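Local coordinates for protein O-methyltransferase (Burkholderia thailandensis, PDB 3MCZ) that probably transfers methyl groups from S-adenosylmethionine to hydroxyl oxygens of a small-molecule acceptor, and probably works as a dimer, at residues F177-G189 against V197-D210. Residues are numbered along the deposited sequence; the frame is centred on the assembly and turned at random.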
ATOM      1  N   PHE A 177     -19.949  31.712  17.476  1.00 12.26           N
ATOM      2  CA  PHE A 177     -19.871  31.299  18.890  1.00 12.25           C
ATOM      3  C   PHE A 177     -19.842  32.460  19.869  1.00 12.20           C
ATOM      4  O   PHE A 177     -20.249  32.279  20.998  1.00 11.30           O
ATOM      5  CB  PHE A 177     -18.658  30.390  19.138  1.00 11.90           C
ATOM      6  CG  PHE A 177     -18.794  29.034  18.506  1.00 11.89           C
ATOM      7  CD1 PHE A 177     -19.792  28.159  18.913  1.00 13.11           C
ATOM      8  CD2 PHE A 177     -17.952  28.642  17.473  1.00 13.56           C
ATOM      9  CE1 PHE A 177     -19.955  26.942  18.301  1.00 14.00           C
ATOM     10  CE2 PHE A 177     -18.106  27.379  16.864  1.00 14.74           C
ATOM     11  CZ  PHE A 177     -19.094  26.527  17.284  1.00 12.62           C
ATOM     12  N   ALA A 178     -19.427  33.654  19.419  1.00 11.37           N
ATOM     13  CA  ALA A 178     -19.103  34.780  20.316  1.00 12.69           C
ATOM     14  C   ALA A 178     -20.334  35.234  21.115  1.00 13.65           C
ATOM     15  O   ALA A 178     -20.213  35.533  22.285  1.00 12.57           O
ATOM     16  CB  ALA A 178     -18.534  35.981  19.509  1.00 13.12           C
ATOM     17  N   ARG A 179     -21.516  35.239  20.483  1.00 14.01           N
ATOM     18  CA  ARG A 179     -22.750  35.681  21.138  1.00 15.65           C
ATOM     19  C   ARG A 179     -23.730  34.521  21.399  1.00 15.04           C
ATOM     20  O   ARG A 179     -24.883  34.744  21.786  1.00 15.43           O
ATOM     21  CB  ARG A 179     -23.447  36.759  20.301  1.00 17.33           C
ATOM     22  CG  ARG A 179     -22.643  38.036  19.994  1.00 21.56           C
ATOM     23  CD  ARG A 179     -22.597  39.000  21.140  1.00 24.01           C
ATOM     24  NE  ARG A 179     -21.940  40.278  20.795  1.00 26.71           N
ATOM     25  CZ  ARG A 179     -21.446  41.147  21.690  1.00 28.15           C
ATOM     26  NH1 ARG A 179     -21.531  40.897  23.005  1.00 28.19           N
ATOM     27  NH2 ARG A 179     -20.861  42.280  21.282  1.00 28.00           N
ATOM     28  N   ALA A 180     -23.274  33.301  21.143  1.00 13.08           N
ATOM     29  CA  ALA A 180     -24.048  32.095  21.377  1.00 12.21           C
ATOM     30  C   ALA A 180     -23.967  31.757  22.895  1.00 11.92           C
ATOM     31  O   ALA A 180     -23.083  32.253  23.623  1.00 11.70           O
ATOM     32  CB  ALA A 180     -23.493  30.971  20.560  1.00 11.63           C
ATOM     33  N   ARG A 181     -24.927  30.968  23.367  1.00 11.65           N
ATOM     34  CA  ARG A 181     -24.888  30.412  24.716  1.00 11.68           C
ATOM     35  C   ARG A 181     -24.881  28.915  24.755  1.00 12.22           C
ATOM     36  O   ARG A 181     -24.323  28.340  25.666  1.00 12.92           O
ATOM     37  CB  ARG A 181     -26.093  30.905  25.517  1.00 12.31           C
ATOM     38  CG  ARG A 181     -26.065  32.375  25.787  1.00 14.31           C
ATOM     39  CD  ARG A 181     -24.818  32.797  26.569  1.00 19.59           C
ATOM     40  NE  ARG A 181     -24.660  32.136  27.884  1.00 23.14           N
ATOM     41  CZ  ARG A 181     -25.265  32.522  29.011  1.00 24.40           C
ATOM     42  NH1 ARG A 181     -26.096  33.567  29.031  1.00 24.56           N
ATOM     43  NH2 ARG A 181     -25.046  31.846  30.131  1.00 25.72           N
ATOM     44  N   THR A 182     -25.543  28.277  23.791  1.00 11.94           N
ATOM     45  CA  THR A 182     -25.682  26.833  23.809  1.00 12.21           C
ATOM     46  C   THR A 182     -25.305  26.218  22.474  1.00 11.77           C
ATOM     47  O   THR A 182     -25.539  26.814  21.405  1.00 11.54           O
ATOM     48  CB  THR A 182     -27.119  26.402  24.127  1.00 12.83           C
ATOM     49  OG1 THR A 182     -28.018  27.042  23.204  1.00 11.35           O
ATOM     50  CG2 THR A 182     -27.482  26.755  25.609  1.00 12.61           C
ATOM     51  N   VAL A 183     -24.711  25.031  22.576  1.00 10.91           N
ATOM     52  CA  VAL A 183     -24.239  24.248  21.457  1.00 11.28           C
ATOM     53  C   VAL A 183     -24.669  22.779  21.609  1.00 12.25           C
ATOM     54  O   VAL A 183     -24.543  22.177  22.688  1.00 12.39           O
ATOM     55  CB  VAL A 183     -22.685  24.240  21.364  1.00 12.56           C
ATOM     56  CG1 VAL A 183     -22.218  23.483  20.085  1.00 11.16           C
ATOM     57  CG2 VAL A 183     -22.109  25.609  21.416  1.00 11.59           C
ATOM     58  N   ILE A 184     -25.107  22.188  20.510  1.00 12.87           N
ATOM     59  CA  ILE A 184     -25.368  20.765  20.418  1.00 12.93           C
ATOM     60  C   ILE A 184     -24.423  20.149  19.359  1.00 13.89           C
ATOM     61  O   ILE A 184     -24.382  20.621  18.220  1.00 13.42           O
ATOM     62  CB  ILE A 184     -26.845  20.536  20.073  1.00 12.14           C
ATOM     63  CG1 ILE A 184     -27.717  20.879  21.261  1.00 12.46           C
ATOM     64  CG2 ILE A 184     -27.077  19.128  19.600  1.00 12.58           C
ATOM     65  CD1 ILE A 184     -29.202  20.752  21.006  1.00 13.21           C
ATOM     66  N   ASP A 185     -23.637  19.144  19.763  1.00 14.50           N
ATOM     67  CA  ASP A 185     -22.685  18.421  18.876  1.00 16.17           C
ATOM     68  C   ASP A 185     -23.304  17.045  18.538  1.00 16.22           C
ATOM     69  O   ASP A 185     -23.309  16.112  19.365  1.00 15.36           O
ATOM     70  CB  ASP A 185     -21.333  18.257  19.602  1.00 17.89           C
ATOM     71  CG  ASP A 185     -20.164  17.891  18.672  1.00 22.19           C
ATOM     72  OD1 ASP A 185     -20.300  17.938  17.411  1.00 24.24           O
ATOM     73  OD2 ASP A 185     -19.071  17.571  19.226  1.00 27.63           O
ATOM     74  N   LEU A 186     -23.821  16.927  17.330  1.00 15.81           N
ATOM     75  CA  LEU A 186     -24.539  15.743  16.903  1.00 16.52           C
ATOM     76  C   LEU A 186     -23.529  14.696  16.392  1.00 17.83           C
ATOM     77  O   LEU A 186     -22.694  14.986  15.543  1.00 18.02           O
ATOM     78  CB  LEU A 186     -25.573  16.089  15.831  1.00 15.73           C
ATOM     79  CG  LEU A 186     -26.738  17.035  16.217  1.00 16.78           C
ATOM     80  CD1 LEU A 186     -27.492  17.464  14.931  1.00 12.97           C
ATOM     81  CD2 LEU A 186     -27.693  16.443  17.264  1.00 11.57           C
ATOM     82  N   ALA A 187     -23.587  13.480  16.929  1.00 19.83           N
ATOM     83  CA  ALA A 187     -22.624  12.467  16.517  1.00 21.48           C
ATOM     84  C   ALA A 187     -21.238  12.943  16.939  1.00 23.42           C
ATOM     85  O   ALA A 187     -20.243  12.698  16.237  1.00 24.50           O
ATOM     86  CB  ALA A 187     -22.673  12.237  14.992  1.00 20.88           C
ATOM     87  N   GLY A 188     -21.183  13.640  18.075  1.00 24.70           N
ATOM     88  CA  GLY A 188     -19.986  14.371  18.473  1.00 25.98           C
ATOM     89  C   GLY A 188     -18.809  13.473  18.779  1.00 27.74           C
ATOM     90  O   GLY A 188     -17.651  13.909  18.693  1.00 28.87           O
ATOM     91  N   GLY A 189     -19.105  12.233  19.174  1.00 28.36           N
ATOM     92  CA  GLY A 189     -18.092  11.178  19.310  1.00 28.70           C
ATOM     93  C   GLY A 189     -17.036  11.490  20.329  1.00 28.96           C
ATOM     94  O   GLY A 189     -17.342  11.649  21.523  1.00 29.01           O
ATOM     95  N   VAL A 197     -14.193  24.356  21.487  1.00 15.56           N
ATOM     96  CA  VAL A 197     -15.107  25.489  21.338  1.00 15.05           C
ATOM     97  C   VAL A 197     -15.452  26.022  22.748  1.00 14.25           C
ATOM     98  O   VAL A 197     -15.339  27.203  22.990  1.00 13.22           O
ATOM     99  CB  VAL A 197     -16.408  25.089  20.583  1.00 15.58           C
ATOM    100  CG1 VAL A 197     -17.460  26.209  20.680  1.00 17.07           C
ATOM    101  CG2 VAL A 197     -16.113  24.775  19.062  1.00 16.24           C
ATOM    102  N   LEU A 198     -15.830  25.142  23.679  1.00 13.22           N
ATOM    103  CA  LEU A 198     -16.175  25.594  25.040  1.00 13.87           C
ATOM    104  C   LEU A 198     -14.978  26.230  25.767  1.00 14.85           C
ATOM    105  O   LEU A 198     -15.153  27.199  26.491  1.00 14.88           O
ATOM    106  CB  LEU A 198     -16.804  24.463  25.860  1.00 13.98           C
ATOM    107  CG  LEU A 198     -18.348  24.339  25.813  1.00 14.15           C
ATOM    108  CD1 LEU A 198     -18.891  24.556  24.397  1.00 13.88           C
ATOM    109  CD2 LEU A 198     -18.843  23.008  26.411  1.00 17.80           C
ATOM    110  N   ARG A 199     -13.768  25.733  25.544  1.00 16.13           N
ATOM    111  CA  ARG A 199     -12.582  26.255  26.233  1.00 17.92           C
ATOM    112  C   ARG A 199     -12.363  27.709  25.911  1.00 17.85           C
ATOM    113  O   ARG A 199     -12.042  28.517  26.782  1.00 16.68           O
ATOM    114  CB  ARG A 199     -11.326  25.499  25.803  1.00 20.20           C
ATOM    115  CG  ARG A 199     -11.155  24.136  26.481  1.00 25.16           C
ATOM    116  CD  ARG A 199      -9.808  24.018  27.203  1.00 33.29           C
ATOM    117  NE  ARG A 199      -8.838  23.237  26.426  1.00 39.71           N
ATOM    118  CZ  ARG A 199      -7.957  23.739  25.555  1.00 44.18           C
ATOM    119  NH1 ARG A 199      -7.135  22.904  24.922  1.00 44.14           N
ATOM    120  NH2 ARG A 199      -7.871  25.058  25.320  1.00 45.97           N
ATOM    121  N   ARG A 200     -12.598  28.023  24.642  1.00 17.41           N
ATOM    122  CA  ARG A 200     -12.344  29.324  24.082  1.00 18.49           C
ATOM    123  C   ARG A 200     -13.474  30.328  24.382  1.00 16.85           C
ATOM    124  O   ARG A 200     -13.270  31.541  24.324  1.00 16.27           O
ATOM    125  CB  ARG A 200     -12.177  29.125  22.570  1.00 19.69           C
ATOM    126  CG  ARG A 200     -12.377  30.336  21.781  1.00 24.07           C
ATOM    127  CD  ARG A 200     -11.425  30.451  20.658  1.00 28.64           C
ATOM    128  NE  ARG A 200     -11.153  31.851  20.347  1.00 33.01           N
ATOM    129  CZ  ARG A 200     -10.491  32.233  19.255  1.00 36.59           C
ATOM    130  NH1 ARG A 200     -10.286  33.534  19.029  1.00 39.54           N
ATOM    131  NH2 ARG A 200     -10.027  31.321  18.392  1.00 33.86           N
ATOM    132  N   HIS A 201     -14.658  29.807  24.667  1.00 14.89           N
ATOM    133  CA  HIS A 201     -15.870  30.608  24.815  1.00 13.33           C
ATOM    134  C   HIS A 201     -16.552  30.278  26.139  1.00 12.64           C
ATOM    135  O   HIS A 201     -17.446  29.431  26.191  1.00 11.89           O
ATOM    136  CB  HIS A 201     -16.821  30.339  23.631  1.00 12.68           C
ATOM    137  CG  HIS A 201     -16.270  30.758  22.295  1.00 14.31           C
ATOM    138  ND1 HIS A 201     -16.232  32.071  21.871  1.00 16.09           N
ATOM    139  CD2 HIS A 201     -15.716  30.028  21.297  1.00 13.64           C
ATOM    140  CE1 HIS A 201     -15.704  32.124  20.657  1.00 13.32           C
ATOM    141  NE2 HIS A 201     -15.373  30.903  20.295  1.00 15.38           N
ATOM    142  N   PRO A 202     -16.139  30.951  27.240  1.00 12.00           N
ATOM    143  CA  PRO A 202     -16.570  30.542  28.585  1.00 12.33           C
ATOM    144  C   PRO A 202     -18.067  30.656  28.846  1.00 12.80           C
ATOM    145  O   PRO A 202     -18.567  30.054  29.798  1.00 13.09           O
ATOM    146  CB  PRO A 202     -15.796  31.500  29.504  1.00 12.42           C
ATOM    147  CG  PRO A 202     -14.727  32.033  28.702  1.00 11.55           C
ATOM    148  CD  PRO A 202     -15.149  32.033  27.290  1.00 12.05           C
ATOM    149  N   GLN A 203     -18.776  31.441  28.032  1.00 12.33           N
ATOM    150  CA  GLN A 203     -20.220  31.577  28.171  1.00 12.71           C
ATOM    151  C   GLN A 203     -21.018  30.385  27.656  1.00 12.40           C
ATOM    152  O   GLN A 203     -22.245  30.336  27.834  1.00 13.33           O
ATOM    153  CB  GLN A 203     -20.709  32.849  27.460  1.00 11.90           C
ATOM    154  CG  GLN A 203     -20.947  32.736  25.959  1.00 12.63           C
ATOM    155  CD  GLN A 203     -19.713  32.687  25.080  1.00 12.08           C
ATOM    156  OE1 GLN A 203     -18.547  32.768  25.526  1.00 10.13           O
ATOM    157  NE2 GLN A 203     -19.971  32.583  23.779  1.00 13.49           N
ATOM    158  N   LEU A 204     -20.367  29.465  26.949  1.00 11.92           N
ATOM    159  CA  LEU A 204     -21.086  28.379  26.281  1.00 11.64           C
ATOM    160  C   LEU A 204     -21.242  27.141  27.204  1.00 11.05           C
ATOM    161  O   LEU A 204     -20.354  26.804  27.980  1.00 10.75           O
ATOM    162  CB  LEU A 204     -20.341  27.933  25.001  1.00 10.29           C
ATOM    163  CG  LEU A 204     -20.224  28.898  23.820  1.00 11.72           C
ATOM    164  CD1 LEU A 204     -19.431  28.272  22.668  1.00  8.70           C
ATOM    165  CD2 LEU A 204     -21.596  29.307  23.334  1.00 11.56           C
ATOM    166  N   THR A 205     -22.382  26.485  27.084  1.00 11.05           N
ATOM    167  CA  THR A 205     -22.565  25.118  27.564  1.00 11.34           C
ATOM    168  C   THR A 205     -22.944  24.229  26.374  1.00 11.71           C
ATOM    169  O   THR A 205     -23.361  24.716  25.317  1.00 11.84           O
ATOM    170  CB  THR A 205     -23.642  25.046  28.678  1.00 11.51           C
ATOM    171  OG1 THR A 205     -24.863  25.569  28.180  1.00 14.11           O
ATOM    172  CG2 THR A 205     -23.213  25.808  29.971  1.00 11.35           C
ATOM    173  N   GLY A 206     -22.755  22.917  26.525  1.00 11.92           N
ATOM    174  CA  GLY A 206     -22.784  22.017  25.392  1.00 12.02           C
ATOM    175  C   GLY A 206     -23.471  20.706  25.693  1.00 12.56           C
ATOM    176  O   GLY A 206     -23.520  20.266  26.850  1.00 13.36           O
ATOM    177  N   GLN A 207     -24.045  20.105  24.658  1.00 13.25           N
ATOM    178  CA  GLN A 207     -24.539  18.703  24.723  1.00 13.92           C
ATOM    179  C   GLN A 207     -23.905  17.920  23.584  1.00 14.68           C
ATOM    180  O   GLN A 207     -23.730  18.456  22.463  1.00 12.14           O
ATOM    181  CB  GLN A 207     -26.052  18.642  24.586  1.00 13.37           C
ATOM    182  CG  GLN A 207     -26.784  19.465  25.641  1.00 15.40           C
ATOM    183  CD  GLN A 207     -28.289  19.332  25.548  1.00 16.27           C
ATOM    184  OE1 GLN A 207     -28.808  18.803  24.580  1.00 15.67           O
ATOM    185  NE2 GLN A 207     -28.991  19.788  26.570  1.00 17.93           N
ATOM    186  N   ILE A 208     -23.518  16.682  23.884  1.00 14.91           N
ATOM    187  CA  ILE A 208     -23.058  15.762  22.883  1.00 16.68           C
ATOM    188  C   ILE A 208     -24.167  14.709  22.754  1.00 16.63           C
ATOM    189  O   ILE A 208     -24.590  14.116  23.751  1.00 16.43           O
ATOM    190  CB  ILE A 208     -21.722  15.049  23.278  1.00 17.24           C
ATOM    191  CG1 ILE A 208     -20.572  16.059  23.527  1.00 18.75           C
ATOM    192  CG2 ILE A 208     -21.306  14.093  22.174  1.00 17.41           C
ATOM    193  CD1 ILE A 208     -19.491  15.488  24.396  1.00 19.35           C
ATOM    194  N   TRP A 209     -24.622  14.509  21.519  1.00 17.03           N
ATOM    195  CA  TRP A 209     -25.667  13.531  21.138  1.00 17.72           C
ATOM    196  C   TRP A 209     -25.001  12.485  20.267  1.00 18.90           C
ATOM    197  O   TRP A 209     -24.630  12.770  19.128  1.00 18.75           O
ATOM    198  CB  TRP A 209     -26.764  14.203  20.303  1.00 17.81           C
ATOM    199  CG  TRP A 209     -27.636  15.237  21.037  1.00 16.27           C
ATOM    200  CD1 TRP A 209     -27.313  15.948  22.159  1.00 15.47           C
ATOM    201  CD2 TRP A 209     -28.955  15.649  20.673  1.00 15.17           C
ATOM    202  NE1 TRP A 209     -28.347  16.771  22.517  1.00 14.27           N
ATOM    203  CE2 TRP A 209     -29.373  16.605  21.628  1.00 15.15           C
ATOM    204  CE3 TRP A 209     -29.827  15.296  19.645  1.00 16.06           C
ATOM    205  CZ2 TRP A 209     -30.634  17.218  21.581  1.00 15.78           C
ATOM    206  CZ3 TRP A 209     -31.073  15.903  19.586  1.00 17.10           C
ATOM    207  CH2 TRP A 209     -31.470  16.852  20.559  1.00 15.05           C
ATOM    208  N   ASP A 210     -24.851  11.270  20.786  1.00 21.16           N
ATOM    209  CA  ASP A 210     -24.232  10.183  20.022  1.00 22.86           C
ATOM    210  C   ASP A 210     -24.677   8.813  20.571  1.00 23.80           C
ATOM    211  O   ASP A 210     -25.525   8.747  21.459  1.00 21.98           O
ATOM    212  CB  ASP A 210     -22.703  10.312  20.064  1.00 22.94           C
ATOM    213  CG  ASP A 210     -22.023   9.723  18.835  1.00 26.17           C
ATOM    214  OD1 ASP A 210     -22.647   8.876  18.127  1.00 30.13           O
ATOM    215  OD2 ASP A 210     -20.857  10.104  18.571  1.00 28.70           O
TER
HETATM  216  O   HOH W   1     -25.037  28.422  28.275  1.00 17.12           O
HETATM  217  O   HOH W   2     -23.780  29.470  30.425  1.00 27.41           O
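Trp209 turns CG beside its backbone nitrogen (chi1 -67°), which sets the indole on the face of the sheet that also carries Ile184 and Leu186 of the neighbouring strand. Ile184 CG2, anti to its backbone nitrogen, stands over the five-membered ring, 3.9 Å from that ring's centroid, while Leu186 CD2 reaches Trp209 CE3 at 3.4 Å. The indole's rotation is also fixed by a bond lying in the ring plane, Trp209 NE1 to Gln207 OE1 (2.9 Å, 164° at the hydrogen); Lys236 adds a cation-pi contact. Ahead of the two strands, the bent chain of Gln203 carries NE2 to Ala180 O at 3.1 Å, and Arg181 NE returns a bond to Gln203 O at 3.0 Å, so each segment donates to the other. Val197 CG1 sits over the centre of the Phe177 ring, and Phe177 CB in turn covers a face of His201, whose NE2 is bonded to Ser172 O. Between these ends the backbones run parallel, axes 17° apart, with bonds alternating from Thr205 N–Arg181 O (3.0 Å) to Trp209 N–Asp185 O (3.0 Å). Two parallel neighbours joined through helix 192-200 form a beta-alpha-beta unit, characteristic of the Rossmann-like fold of S-adenosylmethionine-dependent methyltransferases.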